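Local coordinates for devB protein (Vibrio cholerae O1 biovar eltor str. N16961, PDB 1Y89) that probably acts as a 6-phosphogluconolactonase, hydrolysing 6-phosphogluconolactone to 6-phosphogluconate in the pentose phosphate pathway, at residues H100-E105 with Q109-R114; A164-P167 with L172-S175; W66-C71 with T145-P150. One frame throughout, in Å; residues are numbered along the deposited sequence.

Contact 1. Residues H100-E105 with Q109-R114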
ATOM      1  N   HIS A 100      12.677  18.803  16.305  1.00 23.33           N
ATOM      2  CA  HIS A 100      11.911  19.993  16.657  1.00 22.77           C
ATOM      3  C   HIS A 100      10.946  19.601  17.771  1.00 22.90           C
ATOM      4  O   HIS A 100       9.738  19.414  17.540  1.00 23.46           O
ATOM      5  CB  HIS A 100      11.133  20.482  15.431  1.00 23.07           C
ATOM      6  CG  HIS A 100      11.993  20.741  14.224  1.00 21.43           C
ATOM      7  ND1 HIS A 100      12.450  21.995  13.895  1.00 20.61           N
ATOM      8  CD2 HIS A 100      12.454  19.909  13.259  1.00 21.77           C
ATOM      9  CE1 HIS A 100      13.185  21.927  12.794  1.00 24.06           C
ATOM     10  NE2 HIS A 100      13.171  20.674  12.365  1.00 21.61           N
ATOM     11  N   ARG A 101      11.456  19.423  18.985  1.00 22.55           N
ATOM     12  CA  ARG A 101      10.537  18.919  19.999  1.00 22.70           C
ATOM     13  C   ARG A 101       9.543  19.964  20.459  1.00 22.15           C
ATOM     14  O   ARG A 101       9.788  21.182  20.358  1.00 21.03           O
ATOM     15  CB  ARG A 101      11.254  18.277  21.172  1.00 23.85           C
ATOM     16  CG  ARG A 101      11.935  19.243  22.092  1.00 24.02           C
ATOM     17  CD  ARG A 101      12.432  18.561  23.354  1.00 24.08           C
ATOM     18  NE  ARG A 101      13.120  19.568  24.145  1.00 22.69           N
ATOM     19  CZ  ARG A 101      12.624  20.174  25.208  1.00 21.66           C
ATOM     20  NH1 ARG A 101      11.435  19.843  25.682  1.00 22.60           N
ATOM     21  NH2 ARG A 101      13.351  21.088  25.824  1.00 21.42           N
ATOM     22  N   ILE A 102       8.423  19.485  20.980  1.00 21.60           N
ATOM     23  CA  ILE A 102       7.510  20.380  21.676  1.00 21.74           C
ATOM     24  C   ILE A 102       8.086  20.585  23.078  1.00 21.84           C
ATOM     25  O   ILE A 102       8.472  19.600  23.743  1.00 22.04           O
ATOM     26  CB  ILE A 102       6.083  19.770  21.714  1.00 21.63           C
ATOM     27  CG1 ILE A 102       5.515  19.697  20.273  1.00 21.15           C
ATOM     28  CG2 ILE A 102       5.141  20.580  22.659  1.00 20.88           C
ATOM     29  CD1 ILE A 102       4.223  18.901  20.114  1.00 21.48           C
ATOM     30  N   LEU A 103       8.124  21.829  23.535  1.00 21.23           N
ATOM     31  CA  LEU A 103       8.694  22.141  24.847  1.00 21.41           C
ATOM     32  C   LEU A 103       7.657  21.860  25.955  1.00 21.87           C
ATOM     33  O   LEU A 103       6.932  22.767  26.417  1.00 23.13           O
ATOM     34  CB  LEU A 103       9.175  23.606  24.885  1.00 20.84           C
ATOM     35  CG  LEU A 103      10.105  24.000  23.730  1.00 20.23           C
ATOM     36  CD1 LEU A 103      10.558  25.496  23.903  1.00 20.27           C
ATOM     37  CD2 LEU A 103      11.340  23.089  23.627  1.00 19.24           C
ATOM     38  N   GLY A 104       7.603  20.609  26.390  1.00 21.65           N
ATOM     39  CA  GLY A 104       6.605  20.178  27.357  1.00 22.73           C
ATOM     40  C   GLY A 104       6.790  20.785  28.747  1.00 22.53           C
ATOM     41  O   GLY A 104       5.875  20.760  29.561  1.00 23.08           O
ATOM     42  N   GLU A 105       7.972  21.310  29.030  1.00 22.63           N
ATOM     43  CA  GLU A 105       8.242  21.903  30.337  1.00 23.10           C
ATOM     44  C   GLU A 105       7.724  23.335  30.433  1.00 23.48           C
ATOM     45  O   GLU A 105       7.768  23.929  31.497  1.00 23.16           O
ATOM     46  CB  GLU A 105       9.749  21.859  30.675  1.00 23.68           C
ATOM     47  CG  GLU A 105      10.675  22.743  29.787  1.00 22.97           C
ATOM     48  CD  GLU A 105      11.085  22.089  28.459  1.00 26.56           C
ATOM     49  OE1 GLU A 105      10.309  21.269  27.877  1.00 24.99           O
ATOM     50  OE2 GLU A 105      12.185  22.422  27.974  1.00 25.75           O
ATOM     51  N   GLN A 109       0.023  27.019  26.636  1.00 21.44           N
ATOM     52  CA  GLN A 109      -0.607  27.835  25.591  1.00 21.71           C
ATOM     53  C   GLN A 109       0.419  28.581  24.727  1.00 21.52           C
ATOM     54  O   GLN A 109       0.324  28.567  23.495  1.00 19.55           O
ATOM     55  CB  GLN A 109      -1.627  28.810  26.184  1.00 22.54           C
ATOM     56  CG  GLN A 109      -2.411  29.593  25.114  1.00 26.77           C
ATOM     57  CD  GLN A 109      -3.095  28.679  24.083  1.00 31.23           C
ATOM     58  OE1 GLN A 109      -3.758  27.677  24.450  1.00 28.69           O
ATOM     59  NE2 GLN A 109      -2.959  29.043  22.782  1.00 30.05           N
ATOM     60  N   ALA A 110       1.383  29.255  25.373  1.00 21.24           N
ATOM     61  CA  ALA A 110       2.424  29.951  24.618  1.00 21.00           C
ATOM     62  C   ALA A 110       3.288  28.932  23.871  1.00 21.24           C
ATOM     63  O   ALA A 110       3.804  29.212  22.777  1.00 21.48           O
ATOM     64  CB  ALA A 110       3.269  30.839  25.521  1.00 21.65           C
ATOM     65  N   GLU A 111       3.421  27.731  24.433  1.00 21.10           N
ATOM     66  CA  GLU A 111       4.124  26.674  23.716  1.00 20.64           C
ATOM     67  C   GLU A 111       3.365  26.182  22.477  1.00 20.65           C
ATOM     68  O   GLU A 111       3.972  26.027  21.412  1.00 21.64           O
ATOM     69  CB  GLU A 111       4.557  25.528  24.655  1.00 20.55           C
ATOM     70  CG  GLU A 111       5.157  24.319  23.915  1.00 20.04           C
ATOM     71  CD  GLU A 111       6.345  24.647  22.996  1.00 21.63           C
ATOM     72  OE1 GLU A 111       6.967  25.718  23.110  1.00 20.47           O
ATOM     73  OE2 GLU A 111       6.677  23.807  22.147  1.00 22.72           O
ATOM     74  N   ALA A 112       2.057  25.940  22.580  1.00 20.50           N
ATOM     75  CA  ALA A 112       1.263  25.626  21.378  1.00 20.21           C
ATOM     76  C   ALA A 112       1.464  26.687  20.275  1.00 20.37           C
ATOM     77  O   ALA A 112       1.602  26.327  19.089  1.00 20.55           O
ATOM     78  CB  ALA A 112      -0.230  25.494  21.710  1.00 20.44           C
ATOM     79  N   GLU A 113       1.446  27.980  20.649  1.00 20.71           N
ATOM     80  CA  GLU A 113       1.672  29.055  19.670  1.00 20.88           C
ATOM     81  C   GLU A 113       3.086  29.038  19.083  1.00 21.08           C
ATOM     82  O   GLU A 113       3.247  29.228  17.882  1.00 20.87           O
ATOM     83  CB  GLU A 113       1.360  30.429  20.269  1.00 21.67           C
ATOM     84  CG  GLU A 113      -0.094  30.518  20.708  1.00 24.43           C
ATOM     85  CD  GLU A 113      -0.442  31.784  21.477  1.00 31.62           C
ATOM     86  OE1 GLU A 113       0.359  32.754  21.496  1.00 34.00           O
ATOM     87  OE2 GLU A 113      -1.546  31.795  22.050  1.00 31.40           O
ATOM     88  N   ARG A 114       4.107  28.863  19.927  1.00 21.23           N
ATOM     89  CA  ARG A 114       5.504  28.709  19.430  1.00 21.48           C
ATOM     90  C   ARG A 114       5.636  27.544  18.440  1.00 20.99           C
ATOM     91  O   ARG A 114       6.230  27.663  17.360  1.00 21.28           O
ATOM     92  CB  ARG A 114       6.476  28.491  20.595  1.00 21.13           C
ATOM     93  CG  ARG A 114       7.960  28.658  20.205  1.00 22.37           C
ATOM     94  CD  ARG A 114       8.907  27.757  21.033  1.00 22.88           C
ATOM     95  NE  ARG A 114       8.533  26.339  20.951  1.00 19.95           N
ATOM     96  CZ  ARG A 114       8.811  25.552  19.907  1.00 23.36           C
ATOM     97  NH1 ARG A 114       9.509  26.034  18.856  1.00 19.71           N
ATOM     98  NH2 ARG A 114       8.402  24.285  19.911  1.00 22.63           N
TER
HETATM   99  O   HOH W   1       8.485  22.421  17.801  1.00 25.48           O
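Leu103 and Glu111 make the one direct hydrogen bond between the loop 100-105 and the helical segment 109-114: Leu103 N gives a fairly straight bond to Glu111 OE2 (2.8 Å, 165°), reaching that oxygen from above the carboxylate plane. The same carboxylate is gripped side-on by Arg114, one turn along the helix, with NE on OE1 (2.7 Å) and NH2 on OE2 (2.9 Å), both oxygens lying close to the guanidinium plane. Glu111 OE2 thus takes two donors from different directions, which fixes the rotation of the carboxylate. A water extends the polar network, accepting from Arg114 NH2 (2.8 Å) and donating to Arg101 O (3.1 Å).

In van der Waals contact, the aliphatic Leu103 crosses the charged side chains of Glu111 and Arg114 at roughly right angles, its CB 3.5 Å from Glu111 OE1 and its CD1 3.7 Å from Arg114 NE. Its other methyl, CD2, sits over the centre of the Arg101 guanidinium, whose two terminal nitrogens grip Glu105 end-on in a salt bridge. Leu103 centres an inverse gamma turn in the loop leading into helix 108-122, which packs on strands 161-165 and 172-176.

Contact 2. Residues A164-P167 with L172-S175. With PO4 (phosphate ion), chain C.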
ATOM      1  N   ALA A 164      -4.630  20.421  24.861  1.00 20.96           N
ATOM      2  CA  ALA A 164      -5.674  19.444  25.137  1.00 22.21           C
ATOM      3  C   ALA A 164      -5.459  18.841  26.527  1.00 22.89           C
ATOM      4  O   ALA A 164      -4.339  18.784  27.005  1.00 23.02           O
ATOM      5  CB  ALA A 164      -5.644  18.329  24.074  1.00 20.71           C
ATOM      6  N   SER A 165      -6.523  18.414  27.201  1.00 23.12           N
ATOM      7  CA  SER A 165      -6.294  17.702  28.469  1.00 24.30           C
ATOM      8  C   SER A 165      -6.792  16.288  28.333  1.00 24.23           C
ATOM      9  O   SER A 165      -7.849  16.040  27.727  1.00 24.18           O
ATOM     10  CB  SER A 165      -6.911  18.426  29.659  1.00 24.61           C
ATOM     11  OG  SER A 165      -8.294  18.281  29.622  1.00 30.83           O
ATOM     12  N   HIS A 166      -5.990  15.346  28.816  1.00 23.57           N
ATOM     13  CA  HIS A 166      -6.382  13.958  28.760  1.00 22.50           C
ATOM     14  C   HIS A 166      -7.736  13.814  29.497  1.00 22.07           C
ATOM     15  O   HIS A 166      -7.890  14.298  30.627  1.00 22.18           O
ATOM     16  CB  HIS A 166      -5.323  13.073  29.402  1.00 22.31           C
ATOM     17  CG  HIS A 166      -5.508  11.626  29.086  1.00 22.38           C
ATOM     18  ND1 HIS A 166      -6.454  10.847  29.718  1.00 24.12           N
ATOM     19  CD2 HIS A 166      -4.902  10.823  28.174  1.00 22.26           C
ATOM     20  CE1 HIS A 166      -6.425   9.627  29.210  1.00 25.78           C
ATOM     21  NE2 HIS A 166      -5.484   9.580  28.277  1.00 24.06           N
ATOM     22  N   PRO A 167      -8.717  13.153  28.866  1.00 21.73           N
ATOM     23  CA  PRO A 167     -10.042  13.080  29.469  1.00 22.03           C
ATOM     24  C   PRO A 167     -10.091  12.275  30.771  1.00 22.14           C
ATOM     25  O   PRO A 167     -11.007  12.474  31.576  1.00 22.33           O
ATOM     26  CB  PRO A 167     -10.905  12.399  28.403  1.00 22.47           C
ATOM     27  CG  PRO A 167     -10.026  12.216  27.216  1.00 24.18           C
ATOM     28  CD  PRO A 167      -8.634  12.486  27.554  1.00 21.84           C
ATOM     29  N   LEU A 172      -2.125  17.670  30.736  1.00 20.41           N
ATOM     30  CA  LEU A 172      -2.076  18.569  29.581  1.00 19.97           C
ATOM     31  C   LEU A 172      -1.147  18.087  28.485  1.00 19.95           C
ATOM     32  O   LEU A 172      -0.079  17.544  28.776  1.00 19.35           O
ATOM     33  CB  LEU A 172      -1.653  19.979  30.021  1.00 20.98           C
ATOM     34  CG  LEU A 172      -2.653  20.648  30.969  1.00 21.12           C
ATOM     35  CD1 LEU A 172      -2.073  21.960  31.432  1.00 23.97           C
ATOM     36  CD2 LEU A 172      -4.039  20.824  30.296  1.00 23.64           C
ATOM     37  N   ARG A 173      -1.575  18.277  27.228  1.00 20.05           N
ATOM     38  CA  ARG A 173      -0.755  17.997  26.040  1.00 19.58           C
ATOM     39  C   ARG A 173      -0.832  19.170  25.086  1.00 20.23           C
ATOM     40  O   ARG A 173      -1.851  19.876  25.050  1.00 20.17           O
ATOM     41  CB  ARG A 173      -1.333  16.798  25.262  1.00 19.23           C
ATOM     42  CG  ARG A 173      -1.038  15.421  25.926  1.00 20.38           C
ATOM     43  CD  ARG A 173      -2.243  14.897  26.641  1.00 22.04           C
ATOM     44  NE  ARG A 173      -1.910  13.611  27.259  1.00 21.81           N
ATOM     45  CZ  ARG A 173      -1.939  12.427  26.630  1.00 24.17           C
ATOM     46  NH1 ARG A 173      -2.331  12.341  25.368  1.00 21.43           N
ATOM     47  NH2 ARG A 173      -1.595  11.321  27.281  1.00 22.75           N
ATOM     48  N   VAL A 174       0.208  19.327  24.270  1.00 19.99           N
ATOM     49  CA  VAL A 174       0.160  20.199  23.079  1.00 20.85           C
ATOM     50  C   VAL A 174      -0.003  19.259  21.885  1.00 21.23           C
ATOM     51  O   VAL A 174       0.713  18.262  21.783  1.00 20.88           O
ATOM     52  CB  VAL A 174       1.446  21.045  22.954  1.00 20.38           C
ATOM     53  CG1 VAL A 174       1.492  21.785  21.596  1.00 20.77           C
ATOM     54  CG2 VAL A 174       1.531  22.016  24.140  1.00 20.37           C
ATOM     55  N   SER A 175      -0.982  19.547  21.028  1.00 20.14           N
ATOM     56  CA  SER A 175      -1.281  18.672  19.917  1.00 20.31           C
ATOM     57  C   SER A 175      -1.334  19.426  18.611  1.00 20.84           C
ATOM     58  O   SER A 175      -1.744  20.588  18.585  1.00 21.04           O
ATOM     59  CB  SER A 175      -2.637  18.005  20.135  1.00 20.46           C
ATOM     60  OG  SER A 175      -2.897  16.992  19.162  1.00 20.37           O
TER
HETATM   61  P   PO4 C 239      -1.872   8.586  24.612  1.00 27.01           P
HETATM   62  O1  PO4 C 239      -2.531   9.788  23.955  1.00 31.39           O
HETATM   63  O2  PO4 C 239      -2.690   7.391  24.310  1.00 31.55           O
HETATM   64  O3  PO4 C 239      -0.508   8.529  24.019  1.00 31.51           O
HETATM   65  O4  PO4 C 239      -1.847   8.823  26.074  1.00 30.98           O
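Ala164 pairs with Arg173 in an antiparallel beta hairpin, whose strand 161-165 lies at one margin of the main sheet and whose strand 172-176 runs beside strand 62-70. The two form a hydrogen-bonded pair: Ala164 N donates to Arg173 O (2.8 Å). In return, Arg173 N donates to Ala164 O (2.8 Å). A CA-H...O contact joins Leu172 CA to Ala164 O (3.4 Å). The next pair, Ser165 with Leu172, is non-hydrogen-bonded; on that face Leu172 CD2 packs against Ser165 CB.

Beyond the strand end, His166 settles beside the long side chain of Arg173, the two pointing the same way. His166 CD2 lies over one face of the guanidinium, toward the rim and 3.5 Å from Arg173 NH2, a position set by chi1 of -166°, which swings the ring away from the backbone nitrogen; the two planes are 66° apart. Pro167 CD lies on one face of the imidazole, ND1 is hydrogen-bonded to Glu168 N, and Phe149 meets the ring edge-to-face.

The guanidinium of Arg173 is held by Gln171 OE1 at NE and by Ser147 OG at NH1, which would set it for anion binding. The bound phosphate ion, probably from the crystallisation liquor, is consistent with a site for the substrate's phosphate; His144 and Arg70 also bond to it. Arg173 takes it end-on and almost straight, with NH1 2.9 Å from phosphate O1 and NH2 2.8 Å from phosphate O4.

Contact 3. Residues W66-C71 with T145-P150. With PO4 (phosphate ion), chain C.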
ATOM      1  N   TRP A  66       6.536  16.341  16.481  1.00 19.56           N
ATOM      2  CA  TRP A  66       5.591  15.522  17.236  1.00 20.17           C
ATOM      3  C   TRP A  66       4.152  15.869  16.932  1.00 20.74           C
ATOM      4  O   TRP A  66       3.803  17.070  16.899  1.00 20.89           O
ATOM      5  CB  TRP A  66       5.895  15.592  18.750  1.00 20.12           C
ATOM      6  CG  TRP A  66       6.990  14.601  19.050  1.00 19.40           C
ATOM      7  CD1 TRP A  66       6.845  13.321  19.524  1.00 21.98           C
ATOM      8  CD2 TRP A  66       8.380  14.779  18.788  1.00 19.86           C
ATOM      9  NE1 TRP A  66       8.065  12.707  19.581  1.00 20.60           N
ATOM     10  CE2 TRP A  66       9.025  13.574  19.121  1.00 19.57           C
ATOM     11  CE3 TRP A  66       9.149  15.853  18.281  1.00 20.66           C
ATOM     12  CZ2 TRP A  66      10.425  13.409  19.009  1.00 19.17           C
ATOM     13  CZ3 TRP A  66      10.537  15.686  18.154  1.00 21.01           C
ATOM     14  CH2 TRP A  66      11.153  14.469  18.494  1.00 18.78           C
ATOM     15  N   GLY A  67       3.321  14.839  16.685  1.00 20.58           N
ATOM     16  CA  GLY A  67       1.874  15.104  16.516  1.00 20.83           C
ATOM     17  C   GLY A  67       1.269  15.570  17.850  1.00 20.48           C
ATOM     18  O   GLY A  67       0.276  16.297  17.901  1.00 19.78           O
ATOM     19  N   ASP A  68       1.852  15.116  18.949  1.00 19.90           N
ATOM     20  CA  ASP A  68       1.474  15.619  20.275  1.00 20.86           C
ATOM     21  C   ASP A  68       2.612  15.333  21.252  1.00 21.30           C
ATOM     22  O   ASP A  68       3.481  14.469  20.982  1.00 20.12           O
ATOM     23  CB  ASP A  68       0.109  15.010  20.777  1.00 20.39           C
ATOM     24  CG  ASP A  68       0.177  13.516  21.101  1.00 25.58           C
ATOM     25  OD1 ASP A  68       0.751  12.732  20.302  1.00 29.14           O
ATOM     26  OD2 ASP A  68      -0.400  13.112  22.146  1.00 23.95           O
ATOM     27  N   GLU A  69       2.565  16.027  22.383  1.00 20.85           N
ATOM     28  CA  GLU A  69       3.550  15.899  23.436  1.00 20.87           C
ATOM     29  C   GLU A  69       2.854  16.156  24.767  1.00 20.83           C
ATOM     30  O   GLU A  69       1.964  17.009  24.841  1.00 20.93           O
ATOM     31  CB  GLU A  69       4.696  16.902  23.261  1.00 19.91           C
ATOM     32  CG  GLU A  69       5.821  16.815  24.315  1.00 19.44           C
ATOM     33  CD  GLU A  69       6.436  15.419  24.380  1.00 22.59           C
ATOM     34  OE1 GLU A  69       5.894  14.548  25.126  1.00 20.45           O
ATOM     35  OE2 GLU A  69       7.444  15.201  23.670  1.00 22.63           O
ATOM     36  N   ARG A  70       3.266  15.396  25.788  1.00 19.18           N
ATOM     37  CA  ARG A  70       2.798  15.560  27.145  1.00 20.12           C
ATOM     38  C   ARG A  70       3.529  16.748  27.775  1.00 20.28           C
ATOM     39  O   ARG A  70       4.737  16.957  27.560  1.00 20.96           O
ATOM     40  CB  ARG A  70       3.035  14.283  27.968  1.00 19.06           C
ATOM     41  CG  ARG A  70       2.140  13.093  27.543  1.00 21.30           C
ATOM     42  CD  ARG A  70       2.578  12.427  26.236  1.00 20.09           C
ATOM     43  NE  ARG A  70       1.869  11.145  26.011  1.00 19.94           N
ATOM     44  CZ  ARG A  70       2.169   9.991  26.613  1.00 26.04           C
ATOM     45  NH1 ARG A  70       3.196   9.908  27.475  1.00 22.87           N
ATOM     46  NH2 ARG A  70       1.451   8.900  26.340  1.00 24.07           N
ATOM     47  N   CYS A  71       2.793  17.560  28.513  1.00 20.96           N
ATOM     48  CA  CYS A  71       3.367  18.787  29.052  1.00 20.97           C
ATOM     49  C   CYS A  71       4.173  18.455  30.285  1.00 21.70           C
ATOM     50  O   CYS A  71       3.835  18.881  31.400  1.00 21.36           O
ATOM     51  CB  CYS A  71       2.272  19.852  29.319  1.00 20.86           C
ATOM     52  SG  CYS A  71       1.624  20.414  27.752  1.00 21.88           S
ATOM     53  N   THR A 145      -6.601  10.226  18.362  1.00 20.21           N
ATOM     54  CA  THR A 145      -5.302  10.199  17.691  1.00 20.67           C
ATOM     55  C   THR A 145      -4.614  11.523  18.050  1.00 20.32           C
ATOM     56  O   THR A 145      -5.290  12.486  18.471  1.00 20.90           O
ATOM     57  CB  THR A 145      -5.460  10.034  16.164  1.00 21.23           C
ATOM     58  OG1 THR A 145      -4.182   9.775  15.578  1.00 21.20           O
ATOM     59  CG2 THR A 145      -6.084  11.306  15.509  1.00 21.62           C
ATOM     60  N   ALA A 146      -3.288  11.579  17.937  1.00 20.19           N
ATOM     61  CA  ALA A 146      -2.534  12.688  18.528  1.00 20.00           C
ATOM     62  C   ALA A 146      -3.117  12.932  19.925  1.00 20.06           C
ATOM     63  O   ALA A 146      -3.307  11.973  20.659  1.00 19.97           O
ATOM     64  CB  ALA A 146      -2.633  13.955  17.633  1.00 20.04           C
ATOM     65  N   SER A 147      -3.434  14.187  20.305  1.00 20.43           N
ATOM     66  CA  SER A 147      -4.160  14.418  21.576  1.00 19.79           C
ATOM     67  C   SER A 147      -5.507  15.085  21.285  1.00 21.72           C
ATOM     68  O   SER A 147      -5.959  16.018  22.008  1.00 20.89           O
ATOM     69  CB  SER A 147      -3.320  15.243  22.593  1.00 20.54           C
ATOM     70  OG  SER A 147      -2.400  14.369  23.266  1.00 21.26           O
ATOM     71  N   LEU A 148      -6.117  14.600  20.203  1.00 20.50           N
ATOM     72  CA  LEU A 148      -7.439  14.983  19.769  1.00 20.82           C
ATOM     73  C   LEU A 148      -8.373  13.880  20.238  1.00 20.71           C
ATOM     74  O   LEU A 148      -8.372  12.782  19.671  1.00 21.30           O
ATOM     75  CB  LEU A 148      -7.467  15.074  18.232  1.00 20.22           C
ATOM     76  CG  LEU A 148      -6.479  16.104  17.660  1.00 21.24           C
ATOM     77  CD1 LEU A 148      -6.472  16.040  16.108  1.00 22.33           C
ATOM     78  CD2 LEU A 148      -6.771  17.525  18.210  1.00 21.80           C
ATOM     79  N   PHE A 149      -9.144  14.173  21.285  1.00 20.31           N
ATOM     80  CA  PHE A 149      -9.962  13.169  21.961  1.00 20.75           C
ATOM     81  C   PHE A 149     -11.428  13.295  21.558  1.00 21.89           C
ATOM     82  O   PHE A 149     -11.891  14.408  21.274  1.00 21.92           O
ATOM     83  CB  PHE A 149      -9.807  13.317  23.479  1.00 20.74           C
ATOM     84  CG  PHE A 149      -8.444  12.871  23.979  1.00 22.32           C
ATOM     85  CD1 PHE A 149      -8.197  11.527  24.252  1.00 21.95           C
ATOM     86  CD2 PHE A 149      -7.426  13.801  24.181  1.00 22.15           C
ATOM     87  CE1 PHE A 149      -6.936  11.120  24.719  1.00 23.74           C
ATOM     88  CE2 PHE A 149      -6.156  13.407  24.638  1.00 22.30           C
ATOM     89  CZ  PHE A 149      -5.903  12.070  24.881  1.00 21.63           C
ATOM     90  N   PRO A 150     -12.164  12.167  21.569  1.00 23.05           N
ATOM     91  CA  PRO A 150     -13.584  12.176  21.179  1.00 24.88           C
ATOM     92  C   PRO A 150     -14.388  13.143  22.047  1.00 25.95           C
ATOM     93  O   PRO A 150     -14.156  13.233  23.245  1.00 26.13           O
ATOM     94  CB  PRO A 150     -14.050  10.721  21.406  1.00 25.05           C
ATOM     95  CG  PRO A 150     -12.915  10.014  22.129  1.00 23.97           C
ATOM     96  CD  PRO A 150     -11.667  10.820  21.935  1.00 23.64           C
TER
HETATM   97  P   PO4 C 239      -1.872   8.586  24.612  1.00 27.01           P
HETATM   98  O1  PO4 C 239      -2.531   9.788  23.955  1.00 31.39           O
HETATM   99  O2  PO4 C 239      -2.690   7.391  24.310  1.00 31.55           O
HETATM  100  O3  PO4 C 239      -0.508   8.529  24.019  1.00 31.51           O
HETATM  101  O4  PO4 C 239      -1.847   8.823  26.074  1.00 30.98           O
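The Asp68 carboxylate meets Ser147 on the anti side of OD2, 23° out of its plane, where Ser147 OG donates a short hydrogen bond (2.6 Å). The Arg70 guanidinium turns its edge to a phosphate ion: NH2 bonds to phosphate O3 (3.1 Å) and weakly to O4 (3.3 Å), while NH1 is held by Glu78 O. The Phe149 ring stacks with His144, its CZ 4.2 Å from phosphate O1.

The direct contact itself is small and buried. Asp68 has CG between its backbone N and carbonyl carbon (chi1 69°), which carries the carboxylate across to the backbone of Ala146 and Ser147; CG comes within 3.5 Å of Ala146 C. Ala146 CB packs against Gly67 O (3.7 Å). Leu148 N bonds back to Thr145 O (2.9 Å), closing a beta turn with Ala146 at positive phi. The Ser147 hydroxyl sits between the acid and Arg173, an arginine that itself holds the phosphate.

Strand 62-70 and the loop after strand 134-137 thereby form part of an anion pocket beyond the ends of the parallel strands, probably the sugar-phosphate site of this lactonase and isomerase family.

Contacts 2 and 3 share one site: their centres are about 6 Å apart, and arginines from both, Arg173 and Arg70, bind the same phosphate. They are joined directly by Arg173 NH1 and Ser147 OG (2.9 Å) and by Leu172 O and Cys71 N (2.9 Å), the latter between neighbouring strands of the main sheet. Contact 1 lies farther off, its centre about 12 Å from that of contact 2 and about 13 Å from that of contact 3. It reaches them by packing, with Ile102 CG2 3.7 Å from Val174 CB and Ile102 CB 3.5 Å from Glu69 CB. Contact 1 thus packs on the sheet at Glu69 and Val174, next in sequence to the two arginines that bind the phosphate.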